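Local coordinates for DnaD-like replication protein (Streptococcus mutans UA159, PDB 2ZC2), which probably takes part in the initiation of DNA replication as a member of the DnaB/DnaD family, and carries bound zinc ions, at residues V7-F10 and E11-L14; S19-E22 and L23-L26; D36-L39 and V40-A43. All blocks are in the same frame, centred on the assembly; numbering follows the deposited sequence.

The three interactions come in series along the chain, each within one helix of this all-helical, DnaD-like part of a longer replication protein: helix 5-14, the start of helix 20-32, and the start of helix 37-50. Each places one aspartate on a zinc ion. The centre of interaction 1 is about 13 Å from those of both others, which are about 16 Å apart and do not touch. Val-7 packs on Leu-23 and Leu-26, and Phe-10 on Leu-26 and Val-40. The Asp-9 to Arg-41 salt bridge, OD2 to NE 2.8 Å, runs beside two zinc sites. Helix 5-14 thus meets helix 20-32 by apolar packing, and helix 37-50 by packing and a salt bridge.

Interaction 1: V7-F10 and E11-L14; sequences VEDF and EREL. With ZN (zinc ion), chain F.
On helix 5-14, an i to i+3 salt bridge borders a zinc site: Asp-9 chelates the ion while Arg-12 meets the same carboxylate. Asp-9 binds zinc with both oxygens, OD1 at 2.2 Å and OD2 at 2.3 Å, a short, flat ligand well suited to bidentate binding. Arg-12 NH1 adds a hydrogen bond to Asp-9 OD1 of 3.0 Å, arriving on the anti side, with the carboxylate and guanidinium planes 58° apart. Asp-9 OD2 is held separately by Arg-41 NE from helix 37-50, and two cationic partners plus the metal would be expected to stabilise the negative carboxylate.

The long arginine reaches back along the helix because CG is anti to the backbone N (chi1 174°) and the chain bends at chi3. On the apolar side, Phe-10 turns its ring edge to Leu-14, with Phe-10 CD2 4.2 Å from Leu-14 CD1, and continues into the core against Leu-26, Val-40 and Leu-44. Val-7 CG1 lies alongside the extended Glu-11, whose OE2 accepts from Leu-18 N. Arg-12 NE and NH2 grip Glu-13 OE2 side-on, in the guanidinium plane and from one face of the carboxylate, with Arg-12 NH2 2.9 Å from Glu-13 OE2.

Interaction 2: S19-E22 and L23-L26; sequences SPFE and LEDL. With ZN (zinc ion), chain C.
Phe-21 and Glu-24 lie side by side near the start of helix 20-32, next to the zinc ligand Asp-25. Asp-25 OD2 holds the zinc ion at 2.0 Å; a short acidic side chain suits this place, bringing a carboxylate to the metal close to the helix surface. Its CB rests against the backbone carbonyls of the preceding turn, 3.3 Å from Phe-21 O. Glu-24 folds back at chi2, which puts its OE2 3.6 Å from CD1 of Phe-21, obliquely to the ring, with the ring and carboxylate planes 68° apart. The placement of this carboxylate is doubtful, however: Glu-24 OE1 comes to 2.9 Å from Phe-21 O, and two acceptors so close would repel unless something shields them.

Behind these groups the backbone is set by the helix start. Ser-19 is the N-cap, and with Glu-22 it forms a capping box: Glu-22 N donates to Ser-19 OG at 2.9 Å, while Ser-19 N donates to Glu-22 OE1 at 3.1 Å. The two reciprocal bonds use amides that have no carbonyl of an earlier turn to bind. A small hydroxyl residue suits the cap because its oxygen can fold back on the first turn, and Pro-20 suits the next place because it brings no N-H that would need a partner. Glu-22 reaches Ser-19 N with an extended chain, its CG beside the backbone N (chi1 -65°), and its second oxygen, OE2, forms a salt bridge with Arg-16. Beyond the cap, Leu-23 N bonds Ser-19 O at 2.8 Å, beginning the regular helical pattern.

Leu-23 and Leu-26 face helix 5-14 and touch Leu-18; Trp-55 of helix 55-67 touches Glu-22, Asp-25 and Leu-26.

Interaction 3: D36-L39 and V40-A43; sequences DPDL and VRSA. With ZN (zinc ion), chain E.
The guanidinium of Arg-41 has the carboxylate of Asp-38 at its edge, near its plane, and the two flat groups are turned 45° from each other. NH1 of Arg-41 meets Asp-38 OD1 at 2.9 Å; as a hydrogen bond this is weak, with an angle of 125° at the hydrogen, but it belongs to a salt bridge. The same OD1 binds a zinc ion at 2.1 Å, so metal and arginine share one oxygen. Arginine suits the place because its long chain, CG anti to the backbone N (chi1 168°), carries several donors: NH1 meets Asp-38 while NE binds Asp-9 OD2, so one arginine links two zinc-bound aspartates.

Asp-36 is the N-cap, its OD1 accepting from Asp-38 N at 3.1 Å, from above the carboxylate plane; Pro-37, which has no N-H to satisfy, follows it. A turn later Ser-42 OG donates to Leu-39 O at 3.0 Å, a carbonyl that also accepts from Ala-43 N, both from one face.

Leu-39 packs on Trp-65 of helix 55-67 and on Leu-73 and Val-76 of helix 73-76, while Val-40 touches Leu-6 of helix 5-14 and Thr-29 and Val-30 of helix 20-32.

Interaction 1: V7-F10 and E11-L14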
loop_
_atom_site.group_PDB
_atom_site.type_symbol
_atom_site.label_atom_id
_atom_site.label_comp_id
_atom_site.label_asym_id
_atom_site.label_seq_id
_atom_site.Cartn_x
_atom_site.Cartn_y
_atom_site.Cartn_z
ATOM N N VAL A 7 -3.502 -6.264 5.430
ATOM C CA VAL A 7 -2.413 -6.520 6.379
ATOM C C VAL A 7 -1.824 -7.906 6.056
ATOM O O VAL A 7 -0.624 -8.092 5.974
ATOM C CB VAL A 7 -2.966 -6.451 7.838
ATOM C CG1 VAL A 7 -2.028 -7.065 8.845
ATOM C CG2 VAL A 7 -3.397 -5.036 8.252
ATOM N N GLU A 8 -2.682 -8.895 5.851
ATOM C CA GLU A 8 -2.230 -10.246 5.575
ATOM C C GLU A 8 -1.411 -10.336 4.268
ATOM O O GLU A 8 -0.405 -11.046 4.232
ATOM C CB GLU A 8 -3.463 -11.153 5.570
ATOM C CG GLU A 8 -3.423 -12.421 4.751
ATOM C CD GLU A 8 -4.847 -13.038 4.627
ATOM O OE1 GLU A 8 -5.510 -13.215 5.689
ATOM O OE2 GLU A 8 -5.299 -13.333 3.470
ATOM N N ASP A 9 -1.821 -9.596 3.229
ATOM C CA ASP A 9 -1.015 -9.448 1.996
ATOM C C ASP A 9 0.386 -8.885 2.326
ATOM O O ASP A 9 1.398 -9.471 1.980
ATOM C CB ASP A 9 -1.771 -8.582 0.984
ATOM C CG ASP A 9 -2.931 -9.346 0.350
ATOM O OD1 ASP A 9 -2.881 -10.585 0.454
ATOM O OD2 ASP A 9 -3.893 -8.752 -0.191
ATOM N N PHE A 10 0.412 -7.761 3.041
ATOM C CA PHE A 10 1.653 -7.128 3.450
ATOM C C PHE A 10 2.580 -8.048 4.193
ATOM O O PHE A 10 3.751 -8.113 3.889
ATOM C CB PHE A 10 1.339 -5.892 4.289
ATOM C CG PHE A 10 1.198 -4.619 3.456
ATOM C CD1 PHE A 10 0.042 -4.351 2.790
ATOM C CD2 PHE A 10 2.260 -3.742 3.326
ATOM C CE1 PHE A 10 -0.086 -3.219 2.000
ATOM C CE2 PHE A 10 2.168 -2.610 2.573
ATOM C CZ PHE A 10 0.972 -2.329 1.907
ATOM N N GLU A 11 2.050 -8.781 5.180
ATOM C CA GLU A 11 2.893 -9.609 6.034
ATOM C C GLU A 11 3.405 -10.775 5.284
ATOM O O GLU A 11 4.564 -11.143 5.429
ATOM C CB GLU A 11 2.099 -10.036 7.262
ATOM C CG GLU A 11 1.875 -8.847 8.157
ATOM C CD GLU A 11 1.102 -9.161 9.458
ATOM O OE1 GLU A 11 0.274 -10.112 9.476
ATOM O OE2 GLU A 11 1.310 -8.403 10.436
ATOM N N ARG A 12 2.599 -11.318 4.364
ATOM C CA ARG A 12 3.102 -12.467 3.580
ATOM C C ARG A 12 4.227 -12.023 2.661
ATOM O O ARG A 12 5.241 -12.695 2.552
ATOM C CB ARG A 12 1.982 -13.067 2.743
ATOM C CG ARG A 12 2.410 -14.186 1.778
ATOM C CD ARG A 12 1.301 -14.483 0.732
ATOM N NE ARG A 12 1.169 -13.364 -0.186
ATOM C CZ ARG A 12 0.061 -12.652 -0.330
ATOM N NH1 ARG A 12 -1.033 -12.972 0.340
ATOM N NH2 ARG A 12 0.043 -11.628 -1.159
ATOM N N GLU A 13 4.055 -10.890 1.957
ATOM C CA GLU A 13 5.102 -10.466 1.013
ATOM C C GLU A 13 6.316 -9.976 1.736
ATOM O O GLU A 13 7.467 -10.157 1.245
ATOM C CB GLU A 13 4.627 -9.354 0.057
ATOM C CG GLU A 13 3.454 -9.737 -0.907
ATOM C CD GLU A 13 3.747 -11.007 -1.713
ATOM O OE1 GLU A 13 4.953 -11.368 -1.922
ATOM O OE2 GLU A 13 2.770 -11.587 -2.195
ATOM N N LEU A 14 6.081 -9.275 2.859
ATOM C CA LEU A 14 7.218 -8.741 3.649
ATOM C C LEU A 14 7.875 -9.882 4.440
ATOM O O LEU A 14 8.994 -9.763 4.903
ATOM C CB LEU A 14 6.787 -7.541 4.560
ATOM C CG LEU A 14 6.467 -6.195 3.832
ATOM C CD1 LEU A 14 6.037 -5.016 4.748
ATOM C CD2 LEU A 14 7.656 -5.718 3.037
HETATM ZN ZN ZN F . -4.788 -10.778 -0.724
#

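Interaction 2: S19-E22 and L23-L26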
loop_
_atom_site.group_PDB
_atom_site.type_symbol
_atom_site.label_atom_id
_atom_site.label_comp_id
_atom_site.label_asym_id
_atom_site.label_seq_id
_atom_site.Cartn_x
_atom_site.Cartn_y
_atom_site.Cartn_z
ATOM N N SER A 19 4.704 -3.804 12.201
ATOM C CA SER A 19 4.856 -3.091 13.459
ATOM C C SER A 19 3.562 -2.280 13.774
ATOM O O SER A 19 2.800 -1.935 12.854
ATOM C CB SER A 19 6.029 -2.127 13.262
ATOM O OG SER A 19 5.491 -0.901 12.739
ATOM N N PRO A 20 3.328 -1.899 15.076
ATOM C CA PRO A 20 2.238 -0.959 15.380
ATOM C C PRO A 20 2.223 0.287 14.539
ATOM O O PRO A 20 1.123 0.750 14.134
ATOM C CB PRO A 20 2.487 -0.602 16.842
ATOM C CG PRO A 20 3.081 -1.878 17.379
ATOM C CD PRO A 20 3.986 -2.373 16.308
ATOM N N PHE A 21 3.419 0.874 14.293
ATOM C CA PHE A 21 3.517 2.060 13.499
ATOM C C PHE A 21 3.068 1.829 12.042
ATOM O O PHE A 21 2.371 2.657 11.433
ATOM C CB PHE A 21 4.921 2.690 13.590
ATOM C CG PHE A 21 5.227 3.363 14.945
ATOM C CD1 PHE A 21 4.665 4.604 15.274
ATOM C CD2 PHE A 21 6.067 2.749 15.865
ATOM C CE1 PHE A 21 4.936 5.250 16.535
ATOM C CE2 PHE A 21 6.374 3.361 17.105
ATOM C CZ PHE A 21 5.810 4.619 17.445
ATOM N N GLU A 22 3.453 0.703 11.474
ATOM C CA GLU A 22 3.038 0.357 10.084
ATOM C C GLU A 22 1.544 0.056 10.058
ATOM O O GLU A 22 0.831 0.535 9.168
ATOM C CB GLU A 22 3.853 -0.842 9.578
ATOM C CG GLU A 22 5.361 -0.487 9.455
ATOM C CD GLU A 22 6.221 -1.660 9.151
ATOM O OE1 GLU A 22 5.803 -2.770 9.475
ATOM O OE2 GLU A 22 7.313 -1.473 8.559
ATOM N N LEU A 23 1.047 -0.711 11.045
ATOM C CA LEU A 23 -0.394 -0.974 11.139
ATOM C C LEU A 23 -1.145 0.320 11.179
ATOM O O LEU A 23 -2.089 0.485 10.439
ATOM C CB LEU A 23 -0.752 -1.853 12.362
ATOM C CG LEU A 23 -0.492 -3.335 12.124
ATOM C CD1 LEU A 23 -0.290 -4.100 13.439
ATOM C CD2 LEU A 23 -1.619 -3.938 11.319
ATOM N N GLU A 24 -0.662 1.270 11.999
ATOM C CA GLU A 24 -1.297 2.582 12.145
ATOM C C GLU A 24 -1.175 3.424 10.882
ATOM O O GLU A 24 -2.096 4.127 10.460
ATOM C CB GLU A 24 -0.682 3.320 13.366
ATOM C CG GLU A 24 -0.370 4.831 13.078
ATOM C CD GLU A 24 1.083 5.284 13.489
ATOM O OE1 GLU A 24 2.036 5.258 12.623
ATOM O OE2 GLU A 24 1.235 5.668 14.694
ATOM N N ASP A 25 -0.018 3.346 10.234
ATOM C CA ASP A 25 0.166 4.031 8.951
ATOM C C ASP A 25 -0.807 3.562 7.910
ATOM O O ASP A 25 -1.381 4.371 7.182
ATOM C CB ASP A 25 1.576 3.783 8.417
ATOM C CG ASP A 25 2.540 4.904 8.765
ATOM O OD1 ASP A 25 2.145 5.964 9.306
ATOM O OD2 ASP A 25 3.723 4.720 8.442
ATOM N N LEU A 26 -0.972 2.259 7.812
ATOM C CA LEU A 26 -1.966 1.697 6.885
ATOM C C LEU A 26 -3.391 2.183 7.180
ATOM O O LEU A 26 -4.113 2.564 6.264
ATOM C CB LEU A 26 -1.943 0.186 6.973
ATOM C CG LEU A 26 -1.670 -0.681 5.744
ATOM C CD1 LEU A 26 -0.506 -0.112 4.969
ATOM C CD2 LEU A 26 -1.438 -2.159 6.136
HETATM ZN ZN ZN C . 4.878 6.229 9.170
#

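Interaction 3: D36-L39 and V40-A43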
loop_
_atom_site.group_PDB
_atom_site.type_symbol
_atom_site.label_atom_id
_atom_site.label_comp_id
_atom_site.label_asym_id
_atom_site.label_seq_id
_atom_site.Cartn_x
_atom_site.Cartn_y
_atom_site.Cartn_z
ATOM N N ASP A 36 -8.212 4.020 -1.285
ATOM C CA ASP A 36 -8.809 2.686 -1.553
ATOM C C ASP A 36 -7.847 1.574 -1.148
ATOM O O ASP A 36 -6.711 1.584 -1.595
ATOM C CB ASP A 36 -9.028 2.633 -3.046
ATOM C CG ASP A 36 -9.753 1.398 -3.526
ATOM O OD1 ASP A 36 -10.151 0.474 -2.768
ATOM O OD2 ASP A 36 -9.919 1.404 -4.736
ATOM N N PRO A 37 -8.261 0.649 -0.241
ATOM C CA PRO A 37 -7.345 -0.481 0.084
ATOM C C PRO A 37 -6.844 -1.247 -1.162
ATOM O O PRO A 37 -5.767 -1.816 -1.089
ATOM C CB PRO A 37 -8.173 -1.408 0.978
ATOM C CG PRO A 37 -9.578 -0.753 1.068
ATOM C CD PRO A 37 -9.495 0.641 0.551
ATOM N N ASP A 38 -7.596 -1.237 -2.289
ATOM C CA ASP A 38 -7.142 -1.992 -3.457
ATOM C C ASP A 38 -6.089 -1.252 -4.240
ATOM O O ASP A 38 -5.349 -1.861 -4.967
ATOM C CB ASP A 38 -8.290 -2.471 -4.336
ATOM C CG ASP A 38 -9.204 -3.424 -3.583
ATOM O OD1 ASP A 38 -8.867 -4.619 -3.518
ATOM O OD2 ASP A 38 -10.231 -2.977 -3.003
ATOM N N LEU A 39 -6.022 0.063 -4.027
ATOM C CA LEU A 39 -4.924 0.859 -4.512
ATOM C C LEU A 39 -3.634 0.594 -3.714
ATOM O O LEU A 39 -2.529 0.486 -4.310
ATOM C CB LEU A 39 -5.264 2.344 -4.469
ATOM C CG LEU A 39 -4.129 3.204 -5.073
ATOM C CD1 LEU A 39 -4.082 2.980 -6.611
ATOM C CD2 LEU A 39 -4.209 4.692 -4.738
ATOM N N VAL A 40 -3.775 0.508 -2.390
ATOM C CA VAL A 40 -2.682 0.070 -1.518
ATOM C C VAL A 40 -2.130 -1.305 -1.940
ATOM O O VAL A 40 -0.913 -1.504 -2.094
ATOM C CB VAL A 40 -3.059 0.126 -0.017
ATOM C CG1 VAL A 40 -1.875 -0.284 0.869
ATOM C CG2 VAL A 40 -3.483 1.555 0.400
ATOM N N ARG A 41 -3.041 -2.262 -2.107
ATOM C CA ARG A 41 -2.689 -3.569 -2.558
ATOM C C ARG A 41 -1.991 -3.527 -3.941
ATOM O O ARG A 41 -1.021 -4.294 -4.172
ATOM C CB ARG A 41 -3.964 -4.453 -2.593
ATOM C CG ARG A 41 -3.838 -5.810 -3.331
ATOM C CD ARG A 41 -5.156 -6.658 -3.144
ATOM N NE ARG A 41 -5.382 -7.009 -1.726
ATOM C CZ ARG A 41 -6.322 -6.506 -0.926
ATOM N NH1 ARG A 41 -7.185 -5.576 -1.346
ATOM N NH2 ARG A 41 -6.400 -6.954 0.318
ATOM N N SER A 42 -2.438 -2.664 -4.851
ATOM C CA SER A 42 -1.703 -2.622 -6.120
ATOM C C SER A 42 -0.317 -1.947 -6.056
ATOM O O SER A 42 0.545 -2.261 -6.874
ATOM C CB SER A 42 -2.520 -2.059 -7.222
ATOM O OG SER A 42 -2.682 -0.721 -7.005
ATOM N N ALA A 43 -0.081 -1.119 -5.030
ATOM C CA ALA A 43 1.294 -0.626 -4.755
ATOM C C ALA A 43 2.151 -1.759 -4.254
ATOM O O ALA A 43 3.310 -1.896 -4.660
ATOM C CB ALA A 43 1.264 0.542 -3.823
HETATM ZN ZN ZN E . -10.227 -5.798 -2.384
#